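Local coordinates for protease Do-like 1, chloroplastic (Arabidopsis thaliana, PDB 3QO6), which cleaves proteins as a serine endopeptidase of the chloroplast thylakoid, is required at high temperature and may degrade damaged proteins, at residues S77-T82 and F89-V94; P28-I33 and F132-P137; V102-I107 and D222-F227; A173-G178 and T196-P201. All blocks are in the same frame, centred on the assembly; numbering follows the deposited sequence.

Contact 1. Residues S77-T82 and F89-V94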
loop_
_atom_site.group_PDB
_atom_site.type_symbol
_atom_site.label_atom_id
_atom_site.label_comp_id
_atom_site.label_asym_id
_atom_site.label_seq_id
_atom_site.Cartn_x
_atom_site.Cartn_y
_atom_site.Cartn_z
ATOM N N SER B 77 6.246 17.616 -26.879
ATOM C CA SER B 77 6.161 18.965 -27.413
ATOM C C SER B 77 7.347 19.132 -28.378
ATOM O O SER B 77 7.249 19.820 -29.394
ATOM C CB SER B 77 6.171 20.011 -26.285
ATOM O OG SER B 77 7.283 19.879 -25.439
ATOM N N ASP B 78 8.452 18.461 -28.077
ATOM C CA ASP B 78 9.638 18.497 -28.928
ATOM C C ASP B 78 10.421 17.218 -28.666
ATOM O O ASP B 78 10.353 16.657 -27.570
ATOM C CB ASP B 78 10.526 19.708 -28.605
ATOM C CG ASP B 78 11.749 19.816 -29.531
ATOM O OD1 ASP B 78 12.654 20.624 -29.218
ATOM O OD2 ASP B 78 11.807 19.108 -30.568
ATOM N N LEU B 79 11.143 16.746 -29.678
ATOM C CA LEU B 79 11.939 15.547 -29.542
ATOM C C LEU B 79 13.231 15.758 -30.255
ATOM O O LEU B 79 13.277 16.412 -31.292
ATOM C CB LEU B 79 11.193 14.313 -30.065
ATOM C CG LEU B 79 10.307 14.411 -31.297
ATOM C CD1 LEU B 79 11.161 14.206 -32.543
ATOM C CD2 LEU B 79 9.193 13.371 -31.228
ATOM N N ARG B 80 14.289 15.218 -29.659
ATOM C CA ARG B 80 15.641 15.342 -30.184
ATOM C C ARG B 80 16.316 13.981 -30.239
ATOM O O ARG B 80 16.204 13.187 -29.301
ATOM C CB ARG B 80 16.457 16.251 -29.260
ATOM C CG ARG B 80 15.676 17.436 -28.684
ATOM C CD ARG B 80 16.542 18.355 -27.794
ATOM N NE ARG B 80 17.785 18.814 -28.438
ATOM C CZ ARG B 80 17.884 19.210 -29.709
ATOM N NH1 ARG B 80 16.810 19.201 -30.495
ATOM N NH2 ARG B 80 19.054 19.626 -30.196
ATOM N N VAL B 81 17.015 13.706 -31.330
ATOM C CA VAL B 81 17.730 12.446 -31.433
ATOM C C VAL B 81 19.229 12.698 -31.246
ATOM O O VAL B 81 19.774 13.623 -31.833
ATOM C CB VAL B 81 17.522 11.740 -32.814
ATOM C CG1 VAL B 81 16.058 11.484 -33.072
ATOM C CG2 VAL B 81 18.100 12.569 -33.910
ATOM N N THR B 82 19.894 11.903 -30.409
ATOM C CA THR B 82 21.333 12.048 -30.224
ATOM C C THR B 82 21.980 10.912 -30.989
ATOM O O THR B 82 21.569 9.760 -30.870
ATOM C CB THR B 82 21.781 11.902 -28.771
ATOM O OG1 THR B 82 21.120 12.865 -27.950
ATOM C CG2 THR B 82 23.275 12.131 -28.682
ATOM N N PHE B 89 20.381 16.324 -32.412
ATOM C CA PHE B 89 19.610 17.034 -33.437
ATOM C C PHE B 89 18.129 17.140 -33.108
ATOM O O PHE B 89 17.591 16.379 -32.289
ATOM C CB PHE B 89 19.724 16.349 -34.796
ATOM C CG PHE B 89 21.125 16.169 -35.272
ATOM C CD1 PHE B 89 21.470 16.491 -36.579
ATOM C CD2 PHE B 89 22.098 15.632 -34.445
ATOM C CE1 PHE B 89 22.765 16.278 -37.052
ATOM C CE2 PHE B 89 23.385 15.415 -34.903
ATOM C CZ PHE B 89 23.721 15.738 -36.211
ATOM N N ASP B 90 17.473 18.095 -33.764
ATOM C CA ASP B 90 16.040 18.305 -33.578
ATOM C C ASP B 90 15.387 17.402 -34.613
ATOM O O ASP B 90 15.898 17.275 -35.742
ATOM C CB ASP B 90 15.677 19.769 -33.814
ATOM C CG ASP B 90 14.677 20.281 -32.799
ATOM O OD1 ASP B 90 13.499 19.843 -32.826
ATOM O OD2 ASP B 90 15.079 21.120 -31.958
ATOM N N ALA B 91 14.277 16.768 -34.235
ATOM C CA ALA B 91 13.639 15.828 -35.146
ATOM C C ALA B 91 12.209 16.111 -35.495
ATOM O O ALA B 91 11.390 16.430 -34.627
ATOM C CB ALA B 91 13.749 14.414 -34.584
ATOM N N LYS B 92 11.904 15.957 -36.778
ATOM C CA LYS B 92 10.551 16.175 -37.260
ATOM C C LYS B 92 9.854 14.820 -37.390
ATOM O O LYS B 92 10.444 13.846 -37.860
ATOM C CB LYS B 92 10.591 16.880 -38.620
ATOM C CG LYS B 92 9.220 17.149 -39.256
ATOM C CD LYS B 92 9.205 16.788 -40.757
ATOM C CE LYS B 92 7.780 16.776 -41.320
ATOM N NZ LYS B 92 7.700 15.957 -42.572
ATOM N N VAL B 93 8.600 14.767 -36.967
ATOM C CA VAL B 93 7.835 13.540 -37.051
ATOM C C VAL B 93 7.324 13.268 -38.466
ATOM O O VAL B 93 6.299 13.799 -38.873
ATOM C CB VAL B 93 6.635 13.598 -36.101
ATOM C CG1 VAL B 93 5.823 12.338 -36.200
ATOM C CG2 VAL B 93 7.119 13.791 -34.692
ATOM N N VAL B 94 8.028 12.442 -39.226
ATOM C CA VAL B 94 7.580 12.118 -40.582
ATOM C C VAL B 94 6.186 11.473 -40.612
ATOM O O VAL B 94 5.388 11.755 -41.502
ATOM C CB VAL B 94 8.557 11.140 -41.274
ATOM C CG1 VAL B 94 7.986 10.679 -42.606
ATOM C CG2 VAL B 94 9.934 11.789 -41.435
#
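Val81 and Phe89 form an antiparallel hydrogen-bonded pair, with Phe89 N to Val81 O at 2.8 Å and nearly straight (173°), while the return bond from Val81 N to Phe89 O is more bent. Ala91 N adds a third bond to Leu79 O, and between them Arg80 and Asp90 make a non-hydrogen-bonded pair.

On the face carrying Arg80 and Asp90 the contact is ionic. The arginine chain bends at chi3 (52°), folding its guanidinium back over Phe89 O and bringing NH1 to within 3.0 Å of Asp90 OD2, a salt bridge with the two planar groups 55° apart. The other carboxylate oxygen, Asp90 OD1, stands 2.9 Å from Asp78 OD2, two like-charged acceptors, not a bond. With Glu49 also nearby, these acids may raise the pKa of one carboxylate.

Apolar contacts lie on the other face. Leu79 CD2 meets Val93 CG2 at 4.1 Å and Val81 CG1 lies 4.0 Å from Ala91 CB; Leu79 CD1 is modelled so close to Ala91 CB (3.3 Å) as to be doubtful. Leu105 and Ile107 of the neighbouring strand extend this layer inward. The arrangement is a beta hairpin within the six-stranded antiparallel barrel of a trypsin-like protease domain.

Contact 2. Residues P28-I33 and F132-P137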
loop_
_atom_site.group_PDB
_atom_site.type_symbol
_atom_site.label_atom_id
_atom_site.label_comp_id
_atom_site.label_asym_id
_atom_site.label_seq_id
_atom_site.Cartn_x
_atom_site.Cartn_y
_atom_site.Cartn_z
ATOM N N PRO B 28 26.898 2.273 -34.317
ATOM C CA PRO B 28 26.817 3.597 -34.940
ATOM C C PRO B 28 25.431 3.884 -35.502
ATOM O O PRO B 28 24.988 5.025 -35.485
ATOM C CB PRO B 28 27.877 3.524 -36.025
ATOM C CG PRO B 28 28.921 2.672 -35.387
ATOM C CD PRO B 28 28.072 1.546 -34.835
ATOM N N SER B 29 24.741 2.857 -35.987
ATOM C CA SER B 29 23.395 3.044 -36.519
ATOM C C SER B 29 22.338 3.305 -35.450
ATOM O O SER B 29 21.200 3.665 -35.767
ATOM C CB SER B 29 22.947 1.810 -37.297
ATOM O OG SER B 29 23.758 1.599 -38.420
ATOM N N VAL B 30 22.684 3.124 -34.186
ATOM C CA VAL B 30 21.676 3.302 -33.139
ATOM C C VAL B 30 21.705 4.716 -32.603
ATOM O O VAL B 30 22.766 5.316 -32.541
ATOM C CB VAL B 30 21.861 2.215 -31.981
ATOM C CG1 VAL B 30 20.920 2.466 -30.834
ATOM C CG2 VAL B 30 21.575 0.816 -32.543
ATOM N N VAL B 31 20.537 5.242 -32.228
ATOM C CA VAL B 31 20.435 6.602 -31.703
ATOM C C VAL B 31 19.623 6.680 -30.406
ATOM O O VAL B 31 18.831 5.766 -30.111
ATOM C CB VAL B 31 19.769 7.563 -32.739
ATOM C CG1 VAL B 31 20.452 7.404 -34.092
ATOM C CG2 VAL B 31 18.244 7.296 -32.834
ATOM N N TYR B 32 19.825 7.773 -29.649
ATOM C CA TYR B 32 19.110 8.022 -28.398
ATOM C C TYR B 32 18.000 9.055 -28.723
ATOM O O TYR B 32 18.240 10.004 -29.441
ATOM C CB TYR B 32 20.108 8.561 -27.366
ATOM C CG TYR B 32 19.646 8.549 -25.905
ATOM C CD1 TYR B 32 20.403 7.893 -24.914
ATOM C CD2 TYR B 32 18.496 9.246 -25.497
ATOM C CE1 TYR B 32 20.028 7.937 -23.550
ATOM C CE2 TYR B 32 18.108 9.299 -24.146
ATOM C CZ TYR B 32 18.874 8.645 -23.174
ATOM O OH TYR B 32 18.474 8.688 -21.845
ATOM N N ILE B 33 16.786 8.874 -28.214
ATOM C CA ILE B 33 15.694 9.804 -28.495
ATOM C C ILE B 33 15.153 10.510 -27.247
ATOM O O ILE B 33 14.748 9.854 -26.302
ATOM C CB ILE B 33 14.513 9.041 -29.173
ATOM C CG1 ILE B 33 14.887 8.691 -30.624
ATOM C CG2 ILE B 33 13.199 9.859 -29.076
ATOM C CD1 ILE B 33 13.776 7.943 -31.398
ATOM N N PHE B 132 20.793 -9.945 -30.883
ATOM C CA PHE B 132 21.530 -8.885 -30.227
ATOM C C PHE B 132 20.637 -7.657 -30.122
ATOM O O PHE B 132 20.127 -7.160 -31.134
ATOM C CB PHE B 132 22.777 -8.576 -31.053
ATOM C CG PHE B 132 23.599 -9.778 -31.338
ATOM C CD1 PHE B 132 24.754 -10.017 -30.616
ATOM C CD2 PHE B 132 23.141 -10.745 -32.230
ATOM C CE1 PHE B 132 25.449 -11.215 -30.764
ATOM C CE2 PHE B 132 23.812 -11.955 -32.392
ATOM C CZ PHE B 132 24.974 -12.194 -31.654
ATOM N N ALA B 133 20.428 -7.177 -28.897
ATOM C CA ALA B 133 19.589 -6.007 -28.718
ATOM C C ALA B 133 20.453 -4.832 -28.322
ATOM O O ALA B 133 21.304 -4.957 -27.451
ATOM C CB ALA B 133 18.559 -6.263 -27.659
ATOM N N ILE B 134 20.266 -3.696 -28.981
ATOM C CA ILE B 134 21.016 -2.518 -28.632
ATOM C C ILE B 134 19.957 -1.465 -28.396
ATOM O O ILE B 134 19.033 -1.324 -29.195
ATOM C CB ILE B 134 21.934 -2.067 -29.754
ATOM C CG1 ILE B 134 22.884 -3.193 -30.134
ATOM C CG2 ILE B 134 22.747 -0.854 -29.310
ATOM C CD1 ILE B 134 23.791 -2.842 -31.326
ATOM N N GLY B 135 20.086 -0.750 -27.280
ATOM C CA GLY B 135 19.136 0.288 -26.918
ATOM C C GLY B 135 19.683 1.137 -25.778
ATOM O O GLY B 135 20.904 1.188 -25.577
ATOM N N ASN B 136 18.782 1.786 -25.032
ATOM C CA ASN B 136 19.154 2.650 -23.905
ATOM C C ASN B 136 18.290 2.442 -22.662
ATOM O O ASN B 136 17.563 3.339 -22.243
ATOM C CB ASN B 136 19.064 4.127 -24.297
ATOM C CG ASN B 136 19.789 4.432 -25.588
ATOM O OD1 ASN B 136 20.999 4.248 -25.690
ATOM N ND2 ASN B 136 19.043 4.892 -26.592
ATOM N N PRO B 137 18.350 1.248 -22.057
ATOM C CA PRO B 137 17.545 1.014 -20.856
ATOM C C PRO B 137 18.073 1.862 -19.713
ATOM O O PRO B 137 19.285 2.022 -19.556
ATOM C CB PRO B 137 17.752 -0.472 -20.596
ATOM C CG PRO B 137 19.178 -0.705 -21.120
ATOM C CD PRO B 137 19.146 0.054 -22.412
#
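Val30 and Ile134 approach at a slant, each CB directed toward the other segment, and meet through methyl groups: Val30 CG2 lies 3.8 Å from Ile134 CG2, while Val30 CG1 is slightly farther from the same methyl at 4.1 Å. The valine thus straddles a single methyl of the isoleucine. In Ile134 a chi1 of -57° puts CG1 beside the backbone N and leaves CG2 opposite it, facing Val30.

The second pair is a flat group against a flat group. The Asn136 amide comes obliquely to the CD1 side of Tyr32, its plane only 25° from that of the ring, with Asn136 CG 3.6 Å from Tyr32 CD1. Asn136 ND2 also comes within 3.6 Å of Val31 O, too far to count as a hydrogen bond. What fixes the amide is Asn136 OD1, which accepts from the backbone N of His142, with a weak bond from ND2 to Gly55 O; the phenol is held by Ser54 OG.

The touching parts run in nearly the same direction, 7° apart, but Val30 and Gly135 are separated by 7.4 Å at CA, so side chains rather than backbone bonds join them. Strand 30-40 belongs to the first barrel and strand 130-135 to the second sheet; this buried packing of one against the other is characteristic of the double beta-barrel, chymotrypsin-like fold.

Contact 3. Residues V102-I107 and D222-F227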
loop_
_atom_site.group_PDB
_atom_site.type_symbol
_atom_site.label_atom_id
_atom_site.label_comp_id
_atom_site.label_asym_id
_atom_site.label_seq_id
_atom_site.Cartn_x
_atom_site.Cartn_y
_atom_site.Cartn_z
ATOM N N VAL B 102 4.889 1.606 -34.774
ATOM C CA VAL B 102 6.053 2.026 -35.559
ATOM C C VAL B 102 5.981 3.527 -35.878
ATOM O O VAL B 102 4.920 4.043 -36.225
ATOM C CB VAL B 102 6.077 1.301 -36.881
ATOM C CG1 VAL B 102 7.149 1.893 -37.774
ATOM C CG2 VAL B 102 6.317 -0.154 -36.637
ATOM N N ALA B 103 7.102 4.227 -35.785
ATOM C CA ALA B 103 7.098 5.648 -36.081
ATOM C C ALA B 103 8.337 6.063 -36.847
ATOM O O ALA B 103 9.407 5.480 -36.667
ATOM C CB ALA B 103 7.001 6.437 -34.809
ATOM N N VAL B 104 8.205 7.053 -37.727
ATOM C CA VAL B 104 9.386 7.509 -38.455
ATOM C C VAL B 104 9.703 8.970 -38.192
ATOM O O VAL B 104 8.821 9.812 -38.156
ATOM C CB VAL B 104 9.267 7.324 -39.962
ATOM C CG1 VAL B 104 10.579 7.729 -40.593
ATOM C CG2 VAL B 104 8.944 5.882 -40.298
ATOM N N LEU B 105 10.978 9.255 -38.006
ATOM C CA LEU B 105 11.431 10.601 -37.733
ATOM C C LEU B 105 12.398 11.017 -38.817
ATOM O O LEU B 105 12.896 10.175 -39.583
ATOM C CB LEU B 105 12.151 10.637 -36.393
ATOM C CG LEU B 105 11.469 11.120 -35.113
ATOM C CD1 LEU B 105 9.995 10.781 -35.051
ATOM C CD2 LEU B 105 12.222 10.503 -33.950
ATOM N N ARG B 106 12.648 12.321 -38.894
ATOM C CA ARG B 106 13.601 12.853 -39.857
ATOM C C ARG B 106 14.411 13.909 -39.151
ATOM O O ARG B 106 13.893 14.673 -38.322
ATOM C CB ARG B 106 12.910 13.484 -41.066
ATOM C CG ARG B 106 13.817 13.592 -42.300
ATOM C CD ARG B 106 13.326 14.630 -43.335
ATOM N NE ARG B 106 14.160 14.616 -44.546
ATOM C CZ ARG B 106 13.810 14.048 -45.706
ATOM N NH1 ARG B 106 12.625 13.450 -45.836
ATOM N NH2 ARG B 106 14.657 14.048 -46.733
ATOM N N ILE B 107 15.701 13.918 -39.450
ATOM C CA ILE B 107 16.600 14.899 -38.882
ATOM C C ILE B 107 17.486 15.419 -40.003
ATOM O O ILE B 107 17.691 14.751 -41.025
ATOM C CB ILE B 107 17.493 14.330 -37.732
ATOM C CG1 ILE B 107 18.377 13.197 -38.241
ATOM C CG2 ILE B 107 16.626 13.888 -36.571
ATOM C CD1 ILE B 107 19.485 12.818 -37.277
ATOM N N ASP B 222 8.143 2.506 -45.520
ATOM C CA ASP B 222 8.015 2.993 -46.894
ATOM C C ASP B 222 6.800 3.897 -46.977
ATOM O O ASP B 222 6.912 5.084 -47.311
ATOM C CB ASP B 222 7.826 1.857 -47.904
ATOM C CG ASP B 222 9.038 0.981 -48.020
ATOM O OD1 ASP B 222 10.150 1.528 -48.167
ATOM O OD2 ASP B 222 8.887 -0.260 -47.971
ATOM N N GLN B 223 5.642 3.333 -46.659
ATOM C CA GLN B 223 4.409 4.088 -46.712
ATOM C C GLN B 223 4.457 5.361 -45.906
ATOM O O GLN B 223 3.855 6.363 -46.277
ATOM C CB GLN B 223 3.259 3.248 -46.215
ATOM C CG GLN B 223 3.014 2.033 -47.035
ATOM C CD GLN B 223 1.849 1.275 -46.488
ATOM O OE1 GLN B 223 0.721 1.792 -46.456
ATOM N NE2 GLN B 223 2.099 0.048 -46.020
ATOM N N LEU B 224 5.170 5.330 -44.798
ATOM C CA LEU B 224 5.252 6.512 -43.976
ATOM C C LEU B 224 6.109 7.620 -44.602
ATOM O O LEU B 224 5.819 8.811 -44.426
ATOM C CB LEU B 224 5.781 6.144 -42.596
ATOM C CG LEU B 224 4.778 5.492 -41.651
ATOM C CD1 LEU B 224 5.490 5.140 -40.358
ATOM C CD2 LEU B 224 3.611 6.450 -41.378
ATOM N N VAL B 225 7.159 7.239 -45.329
ATOM C CA VAL B 225 8.037 8.232 -45.943
ATOM C C VAL B 225 7.398 8.807 -47.207
ATOM O O VAL B 225 7.621 9.960 -47.552
ATOM C CB VAL B 225 9.424 7.625 -46.276
ATOM C CG1 VAL B 225 10.237 8.610 -47.049
ATOM C CG2 VAL B 225 10.176 7.266 -44.985
ATOM N N ARG B 226 6.585 8.002 -47.880
ATOM C CA ARG B 226 5.915 8.426 -49.100
ATOM C C ARG B 226 4.700 9.296 -48.877
ATOM O O ARG B 226 4.548 10.343 -49.504
ATOM C CB ARG B 226 5.415 7.232 -49.881
ATOM C CG ARG B 226 6.453 6.359 -50.472
ATOM C CD ARG B 226 5.753 5.396 -51.377
ATOM N NE ARG B 226 6.666 4.388 -51.869
ATOM C CZ ARG B 226 6.277 3.275 -52.469
ATOM N NH1 ARG B 226 4.976 3.036 -52.649
ATOM N NH2 ARG B 226 7.192 2.397 -52.869
ATOM N N PHE B 227 3.829 8.841 -47.991
ATOM C CA PHE B 227 2.582 9.529 -47.729
ATOM C C PHE B 227 2.390 10.027 -46.298
ATOM O O PHE B 227 1.422 10.723 -45.994
ATOM C CB PHE B 227 1.467 8.574 -48.123
ATOM C CG PHE B 227 1.723 7.860 -49.429
ATOM C CD1 PHE B 227 1.845 6.475 -49.472
ATOM C CD2 PHE B 227 1.786 8.572 -50.633
ATOM C CE1 PHE B 227 2.014 5.802 -50.696
ATOM C CE2 PHE B 227 1.954 7.911 -51.850
ATOM C CZ PHE B 227 2.065 6.524 -51.879
#
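Val104 and Leu224 make the main apolar contact between strand 102-107 and the C-terminal part of helix 214-227. The CG2 methyl of Val104 lies 3.5 Å from Leu224 CD1 and 3.9 Å from Leu224 CB, so it rests along the inner side of the leucine chain while the two side chains pass one another in opposite directions. Val104 has CG1 anti to the backbone N (chi1 -176°), which directs CG1 instead toward the next helical residue, Val225, whose CG2 it approaches at 4.4 Å. Val102, two residues earlier on the same face, adds a looser touch, CG1 to Leu224 CD1 at 4.5 Å.

In geometric terms this is helix-on-sheet packing: the axes of 102-107 and 222-227 approach to 8.9 Å at 46°. Strand alternation sorts the residues, with Val102 and Val104 toward the helix and Leu105 turned to the barrel interior, where it meets Leu79 and Val81. Val225 also touches His65 on the adjoining strand, extending the helix contact across two strands.

Since all the side-chain contacts here are between methyl and methylene groups, the helix is held on the barrel wall by fit and burial rather than by directional polar bonds.

Contact 4. Residues A173-G178 and T196-P201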
loop_
_atom_site.group_PDB
_atom_site.type_symbol
_atom_site.label_atom_id
_atom_site.label_comp_id
_atom_site.label_asym_id
_atom_site.label_seq_id
_atom_site.Cartn_x
_atom_site.Cartn_y
_atom_site.Cartn_z
ATOM N N ALA B 173 16.692 -11.986 -24.502
ATOM C CA ALA B 173 17.758 -11.001 -24.379
ATOM C C ALA B 173 17.147 -9.944 -23.470
ATOM O O ALA B 173 16.005 -9.535 -23.690
ATOM C CB ALA B 173 18.063 -10.372 -25.721
ATOM N N ALA B 174 17.889 -9.509 -22.453
ATOM C CA ALA B 174 17.396 -8.494 -21.517
ATOM C C ALA B 174 16.828 -7.248 -22.221
ATOM O O ALA B 174 17.537 -6.548 -22.966
ATOM C CB ALA B 174 18.523 -8.100 -20.583
ATOM N N ILE B 175 15.558 -6.957 -21.963
ATOM C CA ILE B 175 14.887 -5.829 -22.570
ATOM C C ILE B 175 14.233 -5.014 -21.455
ATOM O O ILE B 175 13.272 -5.470 -20.828
ATOM C CB ILE B 175 13.801 -6.337 -23.600
ATOM C CG1 ILE B 175 14.465 -6.807 -24.884
ATOM C CG2 ILE B 175 12.858 -5.256 -23.979
ATOM C CD1 ILE B 175 15.611 -5.905 -25.329
ATOM N N ASN B 176 14.742 -3.814 -21.188
ATOM C CA ASN B 176 14.139 -2.979 -20.129
ATOM C C ASN B 176 13.600 -1.635 -20.631
ATOM O O ASN B 176 13.750 -1.298 -21.803
ATOM C CB ASN B 176 15.155 -2.649 -19.032
ATOM C CG ASN B 176 15.644 -3.851 -18.308
ATOM O OD1 ASN B 176 16.738 -4.346 -18.583
ATOM N ND2 ASN B 176 14.849 -4.336 -17.373
ATOM N N PRO B 177 12.948 -0.858 -19.744
ATOM C CA PRO B 177 12.417 0.460 -20.135
ATOM C C PRO B 177 13.560 1.292 -20.702
ATOM O O PRO B 177 14.590 1.456 -20.065
ATOM C CB PRO B 177 11.879 0.998 -18.831
ATOM C CG PRO B 177 11.253 -0.255 -18.240
ATOM C CD PRO B 177 12.302 -1.335 -18.505
ATOM N N GLY B 178 13.383 1.776 -21.924
ATOM C CA GLY B 178 14.425 2.539 -22.568
ATOM C C GLY B 178 14.964 1.793 -23.771
ATOM O O GLY B 178 15.782 2.330 -24.537
ATOM N N THR B 196 10.113 -3.640 -28.603
ATOM C CA THR B 196 9.075 -2.722 -28.208
ATOM C C THR B 196 8.341 -2.944 -26.914
ATOM O O THR B 196 7.778 -1.995 -26.386
ATOM C CB THR B 196 8.033 -2.511 -29.369
ATOM O OG1 THR B 196 6.745 -2.985 -28.970
ATOM C CG2 THR B 196 8.482 -3.196 -30.640
ATOM N N ALA B 197 8.345 -4.159 -26.383
ATOM C CA ALA B 197 7.644 -4.429 -25.122
ATOM C C ALA B 197 8.084 -5.731 -24.436
ATOM O O ALA B 197 8.821 -6.561 -25.011
ATOM C CB ALA B 197 6.133 -4.481 -25.361
ATOM N N ILE B 198 7.606 -5.909 -23.203
ATOM C CA ILE B 198 7.929 -7.104 -22.439
ATOM C C ILE B 198 6.740 -7.554 -21.576
ATOM O O ILE B 198 5.760 -6.837 -21.419
ATOM C CB ILE B 198 9.089 -6.809 -21.509
ATOM C CG1 ILE B 198 8.591 -5.884 -20.409
ATOM C CG2 ILE B 198 10.255 -6.139 -22.273
ATOM C CD1 ILE B 198 9.663 -5.520 -19.427
ATOM N N TYR B 199 6.835 -8.765 -21.045
ATOM C CA TYR B 199 5.843 -9.307 -20.120
ATOM C C TYR B 199 6.648 -9.372 -18.815
ATOM O O TYR B 199 7.691 -10.023 -18.763
ATOM C CB TYR B 199 5.394 -10.712 -20.519
ATOM C CG TYR B 199 4.214 -10.765 -21.471
ATOM C CD1 TYR B 199 3.560 -9.599 -21.895
ATOM C CD2 TYR B 199 3.750 -11.981 -21.958
ATOM C CE1 TYR B 199 2.473 -9.657 -22.782
ATOM C CE2 TYR B 199 2.673 -12.054 -22.844
ATOM C CZ TYR B 199 2.036 -10.900 -23.251
ATOM O OH TYR B 199 0.951 -10.998 -24.107
ATOM N N SER B 200 6.196 -8.667 -17.782
ATOM C CA SER B 200 6.909 -8.651 -16.510
ATOM C C SER B 200 6.086 -8.028 -15.385
ATOM O O SER B 200 5.688 -6.875 -15.442
ATOM C CB SER B 200 8.227 -7.867 -16.635
ATOM O OG SER B 200 8.868 -7.753 -15.375
ATOM N N PRO B 201 5.851 -8.785 -14.322
ATOM C CA PRO B 201 5.073 -8.245 -13.203
ATOM C C PRO B 201 5.797 -7.114 -12.483
ATOM O O PRO B 201 5.191 -6.405 -11.692
ATOM C CB PRO B 201 4.898 -9.443 -12.306
ATOM C CG PRO B 201 6.183 -10.201 -12.540
ATOM C CD PRO B 201 6.360 -10.133 -14.030
#
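Ile175 and Ile198 press together through their CG2 methyls, at 3.2 Å a tight contact for two carbon atoms. The Ile198 methyl lies also against the loop backbone, 3.4 Å from Ile175 O, and the end of that side chain, CD1, remains within 3.9 Å of the same oxygen. Ile198 therefore reaches across both the side chain and the carbonyl of Ile175. Its CG1 sits between backbone N and carbonyl carbon (chi1 71°), which leaves CG2 directed at the loop. In Ile175, by contrast, CG2 is opposite the backbone N, which turns this branch to the Ile198 methyl, whereas CD1 turns toward Ala133.

The two segments are those that, in chymotrypsin-like proteases, form walls of the primary specificity pocket: the loop leading to the serine and the strand that pairs with the substrate. The bound peptide agrees with this, making backbone hydrogen bonds with Gly178, Thr196 and Ile198 while its backbone packs on Ala197. The Gly178 bond is consistent with an oxyanion hole next to Ser180, and the backbone angles of Gly178 (114°, -8°) would jam a CB against the preceding carbonyl O, which calls for glycine.

Farther out, Thr196 and Ala197 both face Phe210 in a classic beta bulge, which shapes the strand just before Ile198. On the loop side the backbone N of Ile175 is held by Ser205 OG, and Ala174 O by Thr145 OG1. Beyond these, Ala174 packs on Gly207 of the second subunit and Tyr199 on Leu140 of the third.

How the contacts relate
Contacts 1, 2 and 3 each have a strand in the first barrel. Thr82 of contact 1 is probably hydrogen-bonded to Tyr32 of contact 2 (N to O 2.7 Å), and Lys92 N probably to Arg106 O of contact 3 (2.8 Å). Toward contact 4, a probable hydrogen bond from Asn136 N to Gly178 O (3.1 Å) would tie the peptide-binding loop to the junction between the barrels. The predicted charge-relay residues lie close by: the Ala197 side chain is about 6 Å from that of His71 and about 7 Å from that of Ser180. Contact 3 lies away from contact 4, their centres about 25 Å apart, although Val102 directly follows Asp101 in the chain.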